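Local coordinates for extracellular solute-binding protein (Bordetella parapertussis, PDB 3PU5) that probably binds a solute, perhaps a polyamine, outside the inner membrane for uptake by a transporter, at residues 27-32 against 256-261. Numbering follows the deposited sequence.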
loop_
_atom_site.group_PDB
_atom_site.type_symbol
_atom_site.label_atom_id
_atom_site.label_comp_id
_atom_site.label_asym_id
_atom_site.label_seq_id
_atom_site.Cartn_x
_atom_site.Cartn_y
_atom_site.Cartn_z
ATOM N N GLU A 27 -20.262 -5.061 7.512
ATOM C CA GLU A 27 -21.299 -5.183 8.542
ATOM C C GLU A 27 -21.998 -3.855 8.888
ATOM O O GLU A 27 -23.225 -3.786 8.871
ATOM C CB GLU A 27 -20.767 -5.894 9.792
ATOM C CG GLU A 27 -20.622 -7.410 9.618
ATOM C CD GLU A 27 -19.812 -8.072 10.733
ATOM O OE1 GLU A 27 -19.456 -7.382 11.710
ATOM O OE2 GLU A 27 -19.528 -9.287 10.640
ATOM N N PRO A 28 -21.223 -2.792 9.187
ATOM C CA PRO A 28 -21.852 -1.490 9.450
ATOM C C PRO A 28 -22.708 -0.993 8.291
ATOM O O PRO A 28 -23.780 -0.431 8.516
ATOM C CB PRO A 28 -20.652 -0.559 9.651
ATOM C CG PRO A 28 -19.570 -1.464 10.154
ATOM C CD PRO A 28 -19.766 -2.751 9.401
ATOM N N PHE A 29 -22.243 -1.201 7.065
ATOM C CA PHE A 29 -22.997 -0.784 5.892
ATOM C C PHE A 29 -24.326 -1.523 5.786
ATOM O O PHE A 29 -25.357 -0.913 5.499
ATOM C CB PHE A 29 -22.190 -1.020 4.619
ATOM C CG PHE A 29 -22.939 -0.678 3.362
ATOM C CD1 PHE A 29 -23.155 0.644 3.014
ATOM C CD2 PHE A 29 -23.432 -1.680 2.535
ATOM C CE1 PHE A 29 -23.853 0.964 1.855
ATOM C CE2 PHE A 29 -24.115 -1.373 1.385
ATOM C CZ PHE A 29 -24.329 -0.046 1.041
ATOM N N GLU A 30 -24.289 -2.839 5.990
ATOM C CA GLU A 30 -25.497 -3.656 5.956
ATOM C C GLU A 30 -26.503 -3.087 6.954
ATOM O O GLU A 30 -27.686 -2.947 6.657
ATOM C CB GLU A 30 -25.186 -5.108 6.342
ATOM C CG GLU A 30 -24.389 -5.927 5.330
ATOM C CD GLU A 30 -24.310 -7.414 5.714
ATOM O OE1 GLU A 30 -24.346 -7.723 6.924
ATOM O OE2 GLU A 30 -24.231 -8.278 4.810
ATOM N N LYS A 31 -26.014 -2.758 8.145
ATOM C CA LYS A 31 -26.871 -2.255 9.204
ATOM C C LYS A 31 -27.542 -0.953 8.812
ATOM O O LYS A 31 -28.730 -0.769 9.054
ATOM C CB LYS A 31 -26.076 -2.062 10.497
ATOM C CG LYS A 31 -25.870 -3.343 11.282
ATOM C CD LYS A 31 -25.149 -3.069 12.594
ATOM C CE LYS A 31 -25.845 -1.968 13.387
ATOM N NZ LYS A 31 -25.152 -1.681 14.678
ATOM N N GLN A 32 -26.789 -0.044 8.206
ATOM C CA GLN A 32 -27.337 1.269 7.901
ATOM C C GLN A 32 -28.169 1.285 6.633
ATOM O O GLN A 32 -29.099 2.086 6.510
ATOM C CB GLN A 32 -26.218 2.301 7.835
ATOM C CG GLN A 32 -25.462 2.370 9.145
ATOM C CD GLN A 32 -24.325 3.355 9.122
ATOM O OE1 GLN A 32 -23.461 3.338 10.007
ATOM N NE2 GLN A 32 -24.305 4.221 8.106
ATOM N N LYS A 256 -21.985 1.780 -5.678
ATOM C CA LYS A 256 -21.557 3.157 -5.416
ATOM C C LYS A 256 -21.882 3.542 -3.974
ATOM O O LYS A 256 -21.129 4.276 -3.326
ATOM C CB LYS A 256 -22.222 4.136 -6.392
ATOM C CG LYS A 256 -21.710 4.040 -7.833
ATOM C CD LYS A 256 -22.548 4.916 -8.778
ATOM C CE LYS A 256 -22.090 4.787 -10.211
ATOM N NZ LYS A 256 -22.993 5.545 -11.131
ATOM N N ALA A 257 -23.008 3.043 -3.481
ATOM C CA ALA A 257 -23.416 3.304 -2.110
ATOM C C ALA A 257 -22.454 2.646 -1.131
ATOM O O ALA A 257 -22.044 3.262 -0.141
ATOM C CB ALA A 257 -24.838 2.824 -1.876
ATOM N N PHE A 258 -22.078 1.400 -1.404
ATOM C CA PHE A 258 -21.071 0.757 -0.567
ATOM C C PHE A 258 -19.734 1.509 -0.628
ATOM O O PHE A 258 -19.097 1.766 0.405
ATOM C CB PHE A 258 -20.858 -0.718 -0.949
ATOM C CG PHE A 258 -19.758 -1.369 -0.168
ATOM C CD1 PHE A 258 -19.972 -1.792 1.136
ATOM C CD2 PHE A 258 -18.485 -1.503 -0.710
ATOM C CE1 PHE A 258 -18.934 -2.361 1.882
ATOM C CE2 PHE A 258 -17.448 -2.081 0.025
ATOM C CZ PHE A 258 -17.672 -2.507 1.321
HETATM N N MSE A 259 -19.299 1.853 -1.834
HETATM C CA MSE A 259 -18.025 2.550 -1.978
HETATM C C MSE A 259 -18.063 3.875 -1.218
HETATM O O MSE A 259 -17.105 4.253 -0.550
HETATM C CB MSE A 259 -17.715 2.794 -3.450
HETATM C CG MSE A 259 -16.356 3.414 -3.710
HETATM SE SE MSE A 259 -15.966 3.429 -5.644
HETATM C CE MSE A 259 -14.202 4.281 -5.572
ATOM N N ASN A 260 -19.186 4.576 -1.313
ATOM C CA ASN A 260 -19.327 5.832 -0.600
ATOM C C ASN A 260 -19.160 5.641 0.901
ATOM O O ASN A 260 -18.532 6.456 1.569
ATOM C CB ASN A 260 -20.686 6.456 -0.872
ATOM C CG ASN A 260 -20.820 7.822 -0.249
ATOM O OD1 ASN A 260 -20.002 8.709 -0.499
ATOM N ND2 ASN A 260 -21.842 7.998 0.582
ATOM N N TYR A 261 -19.734 4.564 1.429
ATOM C CA TYR A 261 -19.589 4.277 2.849
ATOM C C TYR A 261 -18.145 3.895 3.191
ATOM O O TYR A 261 -17.581 4.394 4.160
ATOM C CB TYR A 261 -20.576 3.198 3.332
ATOM C CG TYR A 261 -20.444 2.962 4.820
ATOM C CD1 TYR A 261 -19.745 1.871 5.303
ATOM C CD2 TYR A 261 -20.955 3.877 5.736
ATOM C CE1 TYR A 261 -19.586 1.671 6.664
ATOM C CE2 TYR A 261 -20.803 3.688 7.095
ATOM C CZ TYR A 261 -20.116 2.584 7.552
ATOM O OH TYR A 261 -19.944 2.383 8.895
#
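Ala257 meets the ring of Phe29 where two helices, 15-33 and 252-262, pack on one another in a lobe of what is, by family, a type 2 periplasmic binding protein fold. The axes of the two segments come within 10.4 Å at 121°, a wide crossing filled mainly by aromatic side chains without a single hydrogen bond between the segments. At Ala257 the touch is light: its CB lies 4.1 Å from CZ of Phe29, and its carbonyl oxygen comes near CE1.

One residue on, Phe258 grips the same ring twice. Its CA sits over one face of Phe29, a CH-pi contact 3.9 Å from the centroid, while its own ring turns an edge to the Phe29 face in a T-shaped pair with planes at 87°. Phe29 reaches this spot because its CG stands anti to the backbone N (chi1 177°), which carries the ring across toward the partner helix. Val35 and Val37 also touch Phe29, and Ile8 and Val10 of strand 7-12 touch Phe258, so the pair is part of the lobe's apolar core.

Tyr261 completes the contact. Its side chain runs past that of Phe29 in the opposite direction, with CB 3.6 Å from Phe29 CD1, and brings its ring beside helix 15-33, with Phe29 CA over one face, offset toward the rim. The side chain of Gln32 crosses that of Tyr261 at about a right angle. The phenol ends in a hydrogen bond to Glu266, and the same oxygen, Tyr261 OH, lies 3.1 Å from CB of Pro28.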